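Local coordinates for protein alpha-L-arabinofuranosidase B (Aspergillus kawachii, PDB 6SXT) that hydrolyses terminal non-reducing alpha-L-arabinofuranosyl residues from arabinoxylan, arabinan and related plant polysaccharides, helping fungi degrade hemicellulose, at residues G121-G127 against N284-F290; T86-P90 against Y101-A105; F162-N166 against T289-M295; A32-R38 against C70-Y76; Y225-A230 against R242-A247. All blocks are in the same frame, centred on the assembly; numbering follows the deposited sequence.

Contact 1 of 5, residues G121-G127 against N284-F290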
# COMPACT_ATOMS: atom_id res chain seq x y z
N GLY A 121 4.81 6.93 1.19
CA GLY A 121 4.35 5.83 2.03
C GLY A 121 4.51 4.49 1.36
O GLY A 121 5.04 4.39 0.27
N VAL A 122 3.98 3.48 2.03
CA VAL A 122 4.12 2.07 1.59
C VAL A 122 2.76 1.60 1.10
O VAL A 122 1.91 1.26 1.91
CB VAL A 122 4.67 1.19 2.71
CG1 VAL A 122 4.92 -0.22 2.21
CG2 VAL A 122 5.92 1.79 3.31
N PHE A 123 2.57 1.62 -0.21
CA PHE A 123 1.29 1.22 -0.84
C PHE A 123 1.36 -0.28 -1.10
O PHE A 123 2.21 -0.73 -1.91
CB PHE A 123 1.10 1.98 -2.13
CG PHE A 123 -0.26 1.86 -2.75
CD1 PHE A 123 -0.59 0.76 -3.54
CD2 PHE A 123 -1.19 2.88 -2.60
CE1 PHE A 123 -1.85 0.67 -4.14
CE2 PHE A 123 -2.43 2.80 -3.22
CZ PHE A 123 -2.74 1.71 -4.02
N MET A 124 0.51 -1.03 -0.45
CA MET A 124 0.61 -2.50 -0.48
C MET A 124 -0.61 -3.06 -1.21
O MET A 124 -1.74 -2.86 -0.77
CB MET A 124 0.68 -3.05 0.93
CG MET A 124 1.90 -2.43 1.69
SD MET A 124 2.14 -3.00 3.36
CE MET A 124 2.77 -4.62 3.00
N SER A 125 -0.34 -3.69 -2.36
CA SER A 125 -1.31 -4.43 -3.18
C SER A 125 -1.45 -5.83 -2.61
O SER A 125 -0.57 -6.36 -1.92
CB SER A 125 -0.86 -4.35 -4.61
OG SER A 125 0.51 -4.74 -4.75
N PRO A 126 -2.55 -6.55 -2.97
CA PRO A 126 -2.70 -7.92 -2.51
C PRO A 126 -1.48 -8.75 -2.91
O PRO A 126 -1.05 -8.75 -4.11
CB PRO A 126 -3.97 -8.39 -3.27
CG PRO A 126 -4.75 -7.10 -3.38
CD PRO A 126 -3.70 -6.09 -3.78
N GLY A 127 -0.93 -9.44 -1.92
CA GLY A 127 0.28 -10.25 -2.12
C GLY A 127 1.53 -9.60 -1.57
O GLY A 127 2.57 -10.26 -1.51
N ASN A 284 -2.40 -13.21 2.65
CA ASN A 284 -1.83 -12.11 1.83
C ASN A 284 -2.82 -11.60 0.78
O ASN A 284 -2.38 -11.27 -0.31
CB ASN A 284 -0.45 -12.47 1.30
CG ASN A 284 -0.31 -13.66 0.35
OD1 ASN A 284 -0.25 -13.49 -0.90
ND2 ASN A 284 -0.14 -14.83 0.92
N GLY A 285 -4.10 -11.56 1.09
CA GLY A 285 -5.10 -11.06 0.14
C GLY A 285 -5.42 -9.58 0.28
O GLY A 285 -6.10 -9.04 -0.59
N ALA A 286 -4.95 -8.96 1.37
CA ALA A 286 -5.39 -7.59 1.72
C ALA A 286 -4.56 -6.54 0.98
O ALA A 286 -3.47 -6.79 0.45
CB ALA A 286 -5.33 -7.38 3.21
N GLN A 287 -5.10 -5.33 0.99
CA GLN A 287 -4.39 -4.16 0.50
C GLN A 287 -4.55 -3.04 1.52
O GLN A 287 -5.52 -3.00 2.27
CB GLN A 287 -4.86 -3.76 -0.90
CG GLN A 287 -6.30 -3.29 -0.94
CD GLN A 287 -6.85 -3.12 -2.34
OE1 GLN A 287 -6.24 -3.62 -3.30
NE2 GLN A 287 -7.96 -2.39 -2.49
N GLY A 288 -3.62 -2.06 1.45
CA GLY A 288 -3.63 -0.91 2.36
C GLY A 288 -2.37 -0.12 2.20
O GLY A 288 -1.50 -0.51 1.44
N THR A 289 -2.32 1.02 2.86
CA THR A 289 -1.15 1.88 2.80
C THR A 289 -0.72 2.24 4.21
O THR A 289 -1.56 2.72 4.99
CB THR A 289 -1.42 3.19 2.04
OG1 THR A 289 -1.80 2.88 0.70
CG2 THR A 289 -0.22 4.10 2.00
N PHE A 290 0.56 2.10 4.46
CA PHE A 290 1.19 2.41 5.76
C PHE A 290 2.13 3.59 5.59
O PHE A 290 2.98 3.59 4.67
CB PHE A 290 1.97 1.19 6.24
CG PHE A 290 2.77 1.35 7.51
CD1 PHE A 290 2.23 0.99 8.73
CD2 PHE A 290 4.08 1.78 7.47
CE1 PHE A 290 2.97 1.04 9.90
CE2 PHE A 290 4.83 1.87 8.65
CZ PHE A 290 4.27 1.49 9.87
O HOH W 1 -1.06 -8.54 0.89
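Gly288 O takes the amide of Met124, N to O 2.8 Å, and Met124 O accepts Gly288 N in return. With the matching pair Val122 and Phe290, these bonds make a two-stranded antiparallel ladder inside the concanavalin-like sheet of the catalytic domain. Between them sits the non-hydrogen-bonded pair Phe123 and Thr289. Here Thr289 OG1 comes obliquely to Phe123 CD2 at 3.4 Å, while its hydrogen bond goes to His155 ND1; the same histidine stacks on the Phe123 ring. Past the strands the ladder frays. Pro126 runs alongside the Gln287 side chain, with Pro126 CD 3.6 Å from Gln287 OE1, and Gln287 NE2 reaches Glu418 and the carbonyl of Tyr156. Gly127 N makes a weak, bent bond to Asn284 O (N-H...O 116°), and a water that accepts from Gly127 N and donates to Ala286 O, 3.0 Å away, bridges the two segments.

Contact 2 of 5, residues T86-P90 against Y101-A105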
# COMPACT_ATOMS: atom_id res chain seq x y z
N THR A 86 11.39 -6.62 6.59
CA THR A 86 11.91 -7.12 5.32
C THR A 86 10.84 -7.96 4.60
O THR A 86 9.75 -8.26 5.16
CB THR A 86 13.23 -7.88 5.53
OG1 THR A 86 12.93 -9.01 6.34
CG2 THR A 86 14.33 -7.00 6.09
N GLN A 87 11.14 -8.36 3.40
CA GLN A 87 10.19 -9.10 2.54
C GLN A 87 9.62 -10.28 3.32
O GLN A 87 10.40 -11.09 3.84
CB GLN A 87 10.90 -9.55 1.27
CG GLN A 87 9.96 -10.03 0.17
CD GLN A 87 10.72 -10.30 -1.11
OE1 GLN A 87 11.97 -10.15 -1.18
NE2 GLN A 87 10.00 -10.64 -2.18
N ALA A 88 8.31 -10.39 3.44
CA ALA A 88 7.70 -11.40 4.31
C ALA A 88 7.86 -12.77 3.64
O ALA A 88 7.63 -12.97 2.44
CB ALA A 88 6.28 -11.11 4.60
N PRO A 89 8.17 -13.77 4.49
CA PRO A 89 8.34 -15.14 4.00
C PRO A 89 7.05 -15.92 3.90
O PRO A 89 6.05 -15.63 4.54
CB PRO A 89 9.21 -15.74 5.11
CG PRO A 89 8.72 -15.08 6.37
CD PRO A 89 8.46 -13.64 5.92
N PRO A 90 7.08 -17.06 3.17
CA PRO A 90 5.94 -17.95 3.18
C PRO A 90 5.64 -18.46 4.59
O PRO A 90 6.55 -18.61 5.42
CB PRO A 90 6.43 -19.08 2.24
CG PRO A 90 7.89 -19.08 2.39
CD PRO A 90 8.25 -17.60 2.47
N TYR A 101 7.64 -16.19 -1.03
CA TYR A 101 7.73 -14.87 -0.34
C TYR A 101 6.62 -13.97 -0.87
O TYR A 101 6.00 -14.19 -1.92
CB TYR A 101 9.09 -14.19 -0.55
CG TYR A 101 10.12 -14.68 0.41
CD1 TYR A 101 10.70 -15.94 0.26
CD2 TYR A 101 10.56 -13.89 1.46
CE1 TYR A 101 11.62 -16.40 1.18
CE2 TYR A 101 11.47 -14.34 2.39
CZ TYR A 101 11.98 -15.62 2.26
OH TYR A 101 12.93 -16.04 3.15
N ASP A 102 6.33 -12.95 -0.05
CA ASP A 102 5.38 -11.92 -0.49
C ASP A 102 6.10 -10.88 -1.32
O ASP A 102 7.33 -10.82 -1.36
CB ASP A 102 4.76 -11.28 0.74
CG ASP A 102 3.89 -12.20 1.58
OD1 ASP A 102 3.47 -13.26 1.07
OD2 ASP A 102 3.71 -11.90 2.77
N ASN A 103 5.34 -10.12 -2.10
CA ASN A 103 5.88 -9.03 -2.91
C ASN A 103 6.39 -7.90 -1.98
O ASN A 103 5.77 -7.62 -0.91
CB ASN A 103 4.84 -8.43 -3.82
CG ASN A 103 4.30 -9.35 -4.88
OD1 ASN A 103 3.12 -9.27 -5.18
ND2 ASN A 103 5.15 -10.18 -5.48
N LEU A 104 7.42 -7.23 -2.46
CA LEU A 104 7.80 -5.89 -1.96
C LEU A 104 6.86 -4.83 -2.54
O LEU A 104 6.37 -4.94 -3.68
CB LEU A 104 9.24 -5.60 -2.32
CG LEU A 104 10.27 -6.51 -1.66
CD1 LEU A 104 11.62 -6.23 -2.27
CD2 LEU A 104 10.30 -6.31 -0.18
N ALA A 105 6.70 -3.74 -1.81
CA ALA A 105 5.93 -2.59 -2.29
C ALA A 105 6.73 -1.75 -3.26
O ALA A 105 7.94 -1.55 -3.08
CB ALA A 105 5.46 -1.74 -1.12
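Tyr101 lays one face of its ring over two consecutive prolines. Pro89 CA stands 3.8 Å from the ring centroid and Pro90 CD 3.9 Å from it, both on the same face and both CH-pi contacts, each set toward the rim. Gln87 O lies at the ring edge near its plane. Tyr101 CG is placed anti to the carbonyl carbon (chi1 -83°), which sets the ring over Pro89 and Pro90. Gln87 reaches across from its own segment: its extended chain, with CG opposite the backbone N (chi1 -167°), extends to Asp102 O, and NE2 donates to that oxygen at 2.8 Å. The acceptor lies in the plane of the Gln87 amide, so the bond fixes how the amide is turned. Leu104 crosses this chain at about a right angle, with CD2 3.6 Å from Gln87 CB. Between the two side-chain contacts, Asp102 N gives a nearly straight bond to Ala88 O (2.8 Å, N-H...O 173°). Ala88 CB packs 3.3 Å from Asp102 OD2, the oxygen that also takes a hydrogen bond from Asn282. The pairing joins the end of strand 86-87 to the loop entering strand 105-106; strand 130-132 packs against Ala88, Pro89 and Leu104, and strand 70-75 touches Leu104 as well.

Contact 3 of 5, residues F162-N166 against T289-M295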
# COMPACT_ATOMS: atom_id res chain seq x y z
N PHE A 162 -5.07 -6.91 6.38
CA PHE A 162 -4.13 -5.76 6.33
C PHE A 162 -3.80 -5.40 7.78
O PHE A 162 -4.54 -4.61 8.41
CB PHE A 162 -4.71 -4.57 5.57
CG PHE A 162 -3.69 -3.48 5.44
CD1 PHE A 162 -2.63 -3.66 4.58
CD2 PHE A 162 -3.71 -2.35 6.26
CE1 PHE A 162 -1.62 -2.72 4.46
CE2 PHE A 162 -2.68 -1.42 6.17
CZ PHE A 162 -1.66 -1.60 5.27
N ASP A 163 -2.75 -5.99 8.30
CA ASP A 163 -2.38 -5.89 9.72
C ASP A 163 -1.06 -5.13 9.93
O ASP A 163 -0.19 -5.14 9.07
CB ASP A 163 -2.24 -7.21 10.44
CG ASP A 163 -3.50 -8.01 10.65
OD1 ASP A 163 -4.58 -7.56 10.25
OD2 ASP A 163 -3.35 -9.17 11.20
N TYR A 164 -0.92 -4.55 11.10
CA TYR A 164 0.38 -4.06 11.60
C TYR A 164 0.43 -4.38 13.07
O TYR A 164 -0.44 -3.93 13.85
CB TYR A 164 0.56 -2.55 11.40
CG TYR A 164 1.83 -2.01 12.00
CD1 TYR A 164 3.06 -2.40 11.51
CD2 TYR A 164 1.83 -1.15 13.09
CE1 TYR A 164 4.25 -1.93 12.04
CE2 TYR A 164 3.01 -0.65 13.63
CZ TYR A 164 4.23 -1.03 13.11
OH TYR A 164 5.38 -0.54 13.68
N GLY A 165 1.43 -5.17 13.48
CA GLY A 165 1.66 -5.42 14.90
C GLY A 165 2.19 -6.80 15.21
O GLY A 165 2.97 -7.36 14.45
N ASN A 166 1.80 -7.33 16.37
CA ASN A 166 2.46 -8.47 17.03
C ASN A 166 1.90 -9.78 16.46
O ASN A 166 0.66 -9.93 16.37
CB ASN A 166 2.19 -8.39 18.53
CG ASN A 166 3.17 -9.14 19.41
OD1 ASN A 166 3.44 -10.32 19.13
ND2 ASN A 166 3.72 -8.49 20.42
N THR A 289 -2.32 1.02 2.86
CA THR A 289 -1.15 1.88 2.80
C THR A 289 -0.72 2.24 4.21
O THR A 289 -1.56 2.72 4.99
CB THR A 289 -1.42 3.19 2.04
OG1 THR A 289 -1.80 2.88 0.70
CG2 THR A 289 -0.22 4.10 2.00
N PHE A 290 0.56 2.10 4.46
CA PHE A 290 1.19 2.41 5.76
C PHE A 290 2.13 3.59 5.59
O PHE A 290 2.98 3.59 4.67
CB PHE A 290 1.97 1.19 6.24
CG PHE A 290 2.77 1.35 7.51
CD1 PHE A 290 2.23 0.99 8.73
CD2 PHE A 290 4.08 1.78 7.47
CE1 PHE A 290 2.97 1.04 9.90
CE2 PHE A 290 4.83 1.87 8.65
CZ PHE A 290 4.27 1.49 9.87
N TYR A 291 1.99 4.60 6.45
CA TYR A 291 2.90 5.78 6.40
C TYR A 291 3.89 5.75 7.57
O TYR A 291 5.07 6.11 7.39
CB TYR A 291 2.05 7.06 6.45
CG TYR A 291 1.16 7.21 5.23
CD1 TYR A 291 1.66 7.54 3.98
CD2 TYR A 291 -0.20 7.02 5.33
CE1 TYR A 291 0.84 7.69 2.87
CE2 TYR A 291 -1.01 7.16 4.23
CZ TYR A 291 -0.51 7.49 3.00
OH TYR A 291 -1.34 7.66 1.92
N GLU A 292 3.43 5.46 8.78
CA GLU A 292 4.26 5.43 9.98
C GLU A 292 3.58 4.58 11.04
O GLU A 292 2.34 4.44 10.99
CB GLU A 292 4.54 6.84 10.54
CG GLU A 292 3.29 7.60 10.98
CD GLU A 292 3.59 8.99 11.52
OE1 GLU A 292 3.90 9.85 10.68
OE2 GLU A 292 3.61 9.17 12.75
N GLY A 293 4.35 4.06 11.96
CA GLY A 293 3.76 3.32 13.07
C GLY A 293 4.83 2.86 14.02
O GLY A 293 6.02 2.86 13.68
N VAL A 294 4.38 2.44 15.19
CA VAL A 294 5.28 1.95 16.24
C VAL A 294 4.63 0.81 17.00
O VAL A 294 3.40 0.68 17.00
CB VAL A 294 5.72 3.03 17.21
CG1 VAL A 294 6.23 4.31 16.56
CG2 VAL A 294 4.64 3.32 18.24
N MET A 295 5.47 0.10 17.76
CA MET A 295 5.04 -0.81 18.84
C MET A 295 5.83 -0.41 20.08
O MET A 295 6.99 0.01 19.97
CB MET A 295 5.30 -2.28 18.52
CG MET A 295 4.47 -2.73 17.32
SD MET A 295 4.97 -4.39 16.76
CE MET A 295 4.50 -5.39 18.18
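Phe290 presents its edge to one face of the Tyr164 ring, CE1 sitting over the ring centre and 3.8 Å from Tyr164 CD1. Their planes are inclined at 50° and the centroids are 4.9 Å apart, an edge-to-face pair with a pronounced tilt. Val294 O lies at the edge of the Tyr164 ring, near its plane, while Met295 SD stands above the opposite face, at a distance, 5.4 Å from the centroid, as a Met-aromatic contact. The Phe162 ring has the backbone N of Phe290 at its edge, and Phe162 CZ comes within 3.6 Å of Thr289 N. Both Tyr164 and Phe290 have CG trans to the backbone N, which sends the two rings out from their segments to meet. Met295 SD lies 3.9 Å from Gly165 CA, and the bend at chi3 (65°) carries CE to 3.8 Å from Asn166 CB. Gly293 lies next to the phenol end of Tyr164, where its lack of a side chain lets the ring come close to the strand. Strand 288-296 of the large sheet thus meets the corner at Gly165, close to Asp163 of the inhibitor pocket. Tyr164 OH is hydrogen-bonded to His19, and Asn166 to Ala139 and Gly272. The segments therefore meet through aromatic and sulfur packing, with the buried polar ends of Tyr164 and Asn166 satisfied by other partners.

Contact 4 of 5, residues A32-R38 against C70-Y76. With EDO (1,2-ethanediol), chain B.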
# COMPACT_ATOMS: atom_id res chain seq x y z
N ALA A 32 18.97 5.88 8.61
CA ALA A 32 18.17 5.44 7.47
C ALA A 32 16.75 5.10 7.92
O ALA A 32 16.53 4.38 8.89
CB ALA A 32 18.77 4.25 6.80
N LEU A 33 15.80 5.59 7.15
CA LEU A 33 14.37 5.29 7.35
C LEU A 33 13.98 4.03 6.60
O LEU A 33 13.20 3.21 7.13
CB LEU A 33 13.53 6.45 6.84
CG LEU A 33 13.68 7.78 7.56
CD1 LEU A 33 13.02 8.90 6.77
CD2 LEU A 33 13.11 7.68 8.93
N TYR A 34 14.49 3.87 5.38
CA TYR A 34 14.15 2.73 4.52
C TYR A 34 15.22 2.52 3.46
O TYR A 34 16.05 3.41 3.23
CB TYR A 34 12.75 2.89 3.91
CG TYR A 34 12.53 4.03 2.98
CD1 TYR A 34 12.26 5.29 3.45
CD2 TYR A 34 12.54 3.86 1.59
CE1 TYR A 34 11.96 6.34 2.60
CE2 TYR A 34 12.28 4.92 0.70
CZ TYR A 34 11.93 6.15 1.22
OH TYR A 34 11.68 7.22 0.40
N GLN A 35 15.17 1.33 2.87
CA GLN A 35 16.03 0.95 1.74
C GLN A 35 15.19 0.80 0.47
O GLN A 35 14.08 0.27 0.54
CB GLN A 35 16.78 -0.30 2.12
CG GLN A 35 17.82 -0.68 1.06
CD GLN A 35 18.41 -2.04 1.31
OE1 GLN A 35 17.76 -3.05 1.11
NE2 GLN A 35 19.67 -2.06 1.74
N LEU A 36 15.78 1.25 -0.61
CA LEU A 36 15.25 1.11 -1.98
C LEU A 36 16.08 0.10 -2.75
O LEU A 36 17.31 0.08 -2.55
CB LEU A 36 15.34 2.43 -2.70
CG LEU A 36 14.44 3.54 -2.20
CD1 LEU A 36 14.94 4.89 -2.72
CD2 LEU A 36 13.00 3.28 -2.62
N GLN A 37 15.45 -0.57 -3.70
CA GLN A 37 16.14 -1.38 -4.72
C GLN A 37 15.58 -0.97 -6.07
O GLN A 37 14.34 -0.93 -6.18
CB GLN A 37 15.97 -2.87 -4.50
CG GLN A 37 16.75 -3.70 -5.52
CD GLN A 37 16.59 -5.18 -5.22
OE1 GLN A 37 15.63 -5.64 -4.59
NE2 GLN A 37 17.63 -5.97 -5.56
N ARG A 38 16.43 -0.64 -7.01
CA ARG A 38 15.97 -0.19 -8.34
C ARG A 38 16.13 -1.31 -9.36
O ARG A 38 17.07 -2.11 -9.28
CB ARG A 38 16.66 1.09 -8.78
CG ARG A 38 18.16 0.96 -9.06
CD ARG A 38 18.73 2.32 -9.36
NE ARG A 38 20.15 2.22 -9.53
CZ ARG A 38 20.97 3.24 -9.64
NH1 ARG A 38 20.54 4.48 -9.48
NH2 ARG A 38 22.27 2.99 -9.79
N CYS A 70 11.33 1.23 -8.64
CA CYS A 70 11.91 1.02 -7.30
C CYS A 70 10.94 0.25 -6.42
O CYS A 70 9.72 0.46 -6.50
CB CYS A 70 12.26 2.32 -6.64
SG CYS A 70 13.87 2.96 -7.16
N LEU A 71 11.53 -0.56 -5.56
CA LEU A 71 10.85 -1.31 -4.50
C LEU A 71 11.43 -0.85 -3.17
O LEU A 71 12.63 -0.52 -3.10
CB LEU A 71 11.14 -2.79 -4.67
CG LEU A 71 10.60 -3.42 -5.95
CD1 LEU A 71 11.03 -4.88 -6.06
CD2 LEU A 71 9.08 -3.30 -6.04
N ILE A 72 10.59 -0.84 -2.15
CA ILE A 72 11.03 -0.65 -0.75
C ILE A 72 11.41 -2.01 -0.20
O ILE A 72 10.55 -2.86 0.01
CB ILE A 72 9.96 0.06 0.08
CG1 ILE A 72 9.72 1.46 -0.46
CG2 ILE A 72 10.36 0.10 1.53
CD1 ILE A 72 8.44 2.11 0.06
N THR A 73 12.71 -2.25 -0.02
CA THR A 73 13.21 -3.56 0.46
C THR A 73 13.16 -3.65 1.98
O THR A 73 12.94 -4.76 2.51
CB THR A 73 14.62 -3.82 -0.05
OG1 THR A 73 15.36 -2.63 0.19
CG2 THR A 73 14.64 -4.20 -1.51
N ILE A 74 13.42 -2.56 2.70
CA ILE A 74 13.52 -2.60 4.16
C ILE A 74 12.87 -1.33 4.70
O ILE A 74 13.14 -0.25 4.17
CB ILE A 74 14.97 -2.70 4.67
CG1 ILE A 74 15.76 -3.80 3.95
CG2 ILE A 74 14.99 -2.86 6.21
CD1 ILE A 74 17.22 -3.81 4.39
N ILE A 75 12.06 -1.49 5.73
CA ILE A 75 11.61 -0.35 6.56
C ILE A 75 12.38 -0.51 7.87
O ILE A 75 12.15 -1.45 8.62
CB ILE A 75 10.09 -0.35 6.75
CG1 ILE A 75 9.33 -0.40 5.40
CG2 ILE A 75 9.71 0.89 7.50
CD1 ILE A 75 7.92 -0.90 5.52
N TYR A 76 13.30 0.39 8.12
CA TYR A 76 14.20 0.22 9.28
C TYR A 76 13.48 0.54 10.59
O TYR A 76 12.56 1.39 10.64
CB TYR A 76 15.45 1.09 9.12
CG TYR A 76 16.37 0.65 8.00
CD1 TYR A 76 17.05 -0.55 8.08
CD2 TYR A 76 16.53 1.41 6.85
CE1 TYR A 76 17.89 -0.95 7.05
CE2 TYR A 76 17.34 0.99 5.80
CZ TYR A 76 18.04 -0.19 5.92
OH TYR A 76 18.90 -0.61 4.91
C1 EDO B . 17.46 -6.87 -0.03
O1 EDO B . 17.79 -5.93 1.02
C2 EDO B . 18.32 -6.89 -1.25
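Gln35 OE1 collects two hydroxyl donors, Thr73 OG1 at 2.6 Å and O1 of an ethanediol, probably from the crystallisation liquor, at 2.9 Å. The threonine hydroxyl comes in the plane of the amide, on a lone pair. Thr73 holds OG1 between its backbone N and carbonyl carbon (chi1 47°), which turns the hydroxyl toward Gln35 and sends CG2 toward Gln37, 3.5 Å from its CB. Ile74 CD1 packs obliquely on the same amide, 3.4 Å from Gln35 OE1. The Tyr76 ring plane stands 81° from that amide, and Tyr76 OH lies 3.5 Å from Gln35 CB; Ala32 CB meets the ring at CD2, and Ile74 CG2 covers one of its faces. On the other face of the sheet, Leu36 CD2 rests on Ile72 and on the CB of Cys70, whose sulfur is in disulfide linkage with Cys65. Behind these side chains run the backbone bonds: Gln37 and Leu71 exchange two, Gln35 N donates to Ile74 O, and Thr73 N donates to Gln35 O at 2.9 Å. Farther out, helix 58-64 packs on Leu36 and Cys70, and Gln61 holds Tyr34 OH. The register slips by one residue between Gln35 and Leu36, the mark of a beta bulge in an antiparallel pair, here the two central strands of a four-stranded sheet in the catalytic domain.

Contact 5 of 5, residues Y225-A230 against R242-A247. With ACT (acetate ion), chain H.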
# COMPACT_ATOMS: atom_id res chain seq x y z
N TYR A 225 -11.84 8.77 7.03
CA TYR A 225 -10.69 9.68 6.87
C TYR A 225 -9.71 9.17 5.85
O TYR A 225 -9.29 8.02 5.80
CB TYR A 225 -9.98 9.89 8.19
CG TYR A 225 -10.88 10.18 9.37
CD1 TYR A 225 -11.79 11.20 9.38
CD2 TYR A 225 -10.75 9.35 10.45
CE1 TYR A 225 -12.58 11.40 10.52
CE2 TYR A 225 -11.49 9.55 11.60
CZ TYR A 225 -12.40 10.59 11.62
OH TYR A 225 -13.08 10.65 12.82
N ARG A 226 -9.22 10.10 5.02
CA ARG A 226 -8.16 9.78 4.07
C ARG A 226 -6.87 9.37 4.79
O ARG A 226 -6.18 8.46 4.30
CB ARG A 226 -7.92 10.95 3.12
CG ARG A 226 -6.76 10.72 2.18
CD ARG A 226 -6.89 9.48 1.31
NE ARG A 226 -5.82 9.31 0.34
CZ ARG A 226 -4.57 8.94 0.64
NH1 ARG A 226 -4.27 8.67 1.91
NH2 ARG A 226 -3.65 8.91 -0.31
N PHE A 227 -6.52 10.01 5.86
CA PHE A 227 -5.40 9.62 6.73
C PHE A 227 -6.00 9.28 8.09
O PHE A 227 -6.63 10.16 8.74
CB PHE A 227 -4.37 10.73 6.86
CG PHE A 227 -3.74 11.08 5.55
CD1 PHE A 227 -2.65 10.37 5.07
CD2 PHE A 227 -4.19 12.18 4.84
CE1 PHE A 227 -2.11 10.69 3.83
CE2 PHE A 227 -3.61 12.54 3.63
CZ PHE A 227 -2.58 11.78 3.13
N VAL A 228 -5.84 8.04 8.51
CA VAL A 228 -6.41 7.56 9.78
C VAL A 228 -5.30 7.24 10.74
O VAL A 228 -4.33 6.55 10.37
CB VAL A 228 -7.42 6.42 9.58
CG1 VAL A 228 -6.83 5.22 8.92
CG2 VAL A 228 -8.05 6.04 10.92
N THR A 229 -5.41 7.72 11.98
CA THR A 229 -4.56 7.23 13.08
C THR A 229 -5.29 6.09 13.75
O THR A 229 -6.37 6.32 14.29
CB THR A 229 -4.25 8.29 14.12
OG1 THR A 229 -3.66 9.42 13.45
CG2 THR A 229 -3.28 7.76 15.15
N ALA A 230 -4.70 4.90 13.73
CA ALA A 230 -5.24 3.74 14.48
C ALA A 230 -4.33 3.51 15.66
O ALA A 230 -3.13 3.25 15.42
CB ALA A 230 -5.30 2.54 13.57
N ARG A 242 -8.55 2.90 19.45
CA ARG A 242 -8.80 4.34 19.34
C ARG A 242 -8.51 4.77 17.90
O ARG A 242 -7.61 4.18 17.28
CB ARG A 242 -7.92 5.09 20.33
CG ARG A 242 -8.12 4.65 21.76
CD ARG A 242 -7.32 5.45 22.77
NE ARG A 242 -7.87 6.78 22.97
CZ ARG A 242 -7.18 7.85 23.34
NH1 ARG A 242 -5.88 7.81 23.53
NH2 ARG A 242 -7.83 8.99 23.51
N GLY A 243 -9.22 5.76 17.41
CA GLY A 243 -9.07 6.20 16.03
C GLY A 243 -9.19 7.70 15.96
O GLY A 243 -9.91 8.32 16.73
N ALA A 244 -8.54 8.26 14.98
CA ALA A 244 -8.57 9.72 14.70
C ALA A 244 -8.39 9.95 13.23
O ALA A 244 -7.84 9.09 12.51
CB ALA A 244 -7.48 10.46 15.42
N ASN A 245 -8.82 11.15 12.78
CA ASN A 245 -8.33 11.75 11.52
C ASN A 245 -6.91 12.19 11.77
O ASN A 245 -6.66 13.02 12.61
CB ASN A 245 -9.23 12.94 11.19
CG ASN A 245 -8.89 13.54 9.84
OD1 ASN A 245 -7.83 13.26 9.28
ND2 ASN A 245 -9.75 14.45 9.37
N ALA A 246 -5.93 11.57 11.10
CA ALA A 246 -4.52 11.90 11.30
C ALA A 246 -4.24 13.35 10.86
O ALA A 246 -3.17 13.89 11.26
CB ALA A 246 -3.66 10.94 10.53
N ALA A 247 -5.13 13.95 10.07
CA ALA A 247 -4.96 15.35 9.62
C ALA A 247 -5.63 16.35 10.55
O ALA A 247 -5.36 17.53 10.45
CB ALA A 247 -5.48 15.49 8.22
C ACT H . -5.61 10.08 -3.22
O ACT H . -4.33 9.52 -3.09
OXT ACT H . -6.69 9.98 -2.35
CH3 ACT H . -5.76 11.07 -4.40
O HOH W 2 -12.65 9.27 15.13
O HOH W 3 -7.73 12.60 6.60
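The hairpin of strands 227-235 and 238-245 begins and ends here, and Tyr225 closes its open end by lying flat against Asn245. Asn245 CB is centred over the ring, 3.6 Å from the centroid, with the amide plane only 16° from the ring plane; Asn245 N lies over the same ring, 3.3 Å from Tyr225 CE2. Asn245 CG, opposite the backbone N (chi1 -174°), lets OD1 accept Ala247 N at 2.9 Å, an Asx turn that ends the strand. A water donates to the same OD1 and accepts from Phe227 N. In the antiparallel ladder, Thr229 and Ala244 form the hydrogen-bonded pair, with Thr229 N to Ala244 O at 2.8 Å, and Ala246 N adds a bond to Phe227 O. Ala246 CB packs against Phe227 CB, 3.7 Å away, and against Thr229 OG1, itself hydrogen-bonded to Gln309 of helix 302-315, which also touches this side through Ile312. Beyond the ladder, Arg226 offers NE and NH2 to the two oxygens of an acetate, probably from the crystallisation liquor, NE to OXT 2.9 Å.

In the fold
All five contacts lie in the catalytic domain, none in the arabinose-binding domain. Contacts 1 and 3 share strand 288-296, and their centres are 11 Å apart; contact 5 belongs to the same large sheet, about 17 Å from contact 1 between centres, and meets contact 3 where Tyr291 OH is hydrogen-bonded to Arg226 NH1. Contact 4 pairs the two central strands of a separate four-stranded sheet, tied to contact 2 through Ala105 and Ile72 and packed on contact 1 through Val122. Along the chain, contact 4 closes first, then contact 2; contacts 1 and 3 interleave, and contact 5 falls within both. Late strand 288-296 thus binds early and middle parts of the domain together.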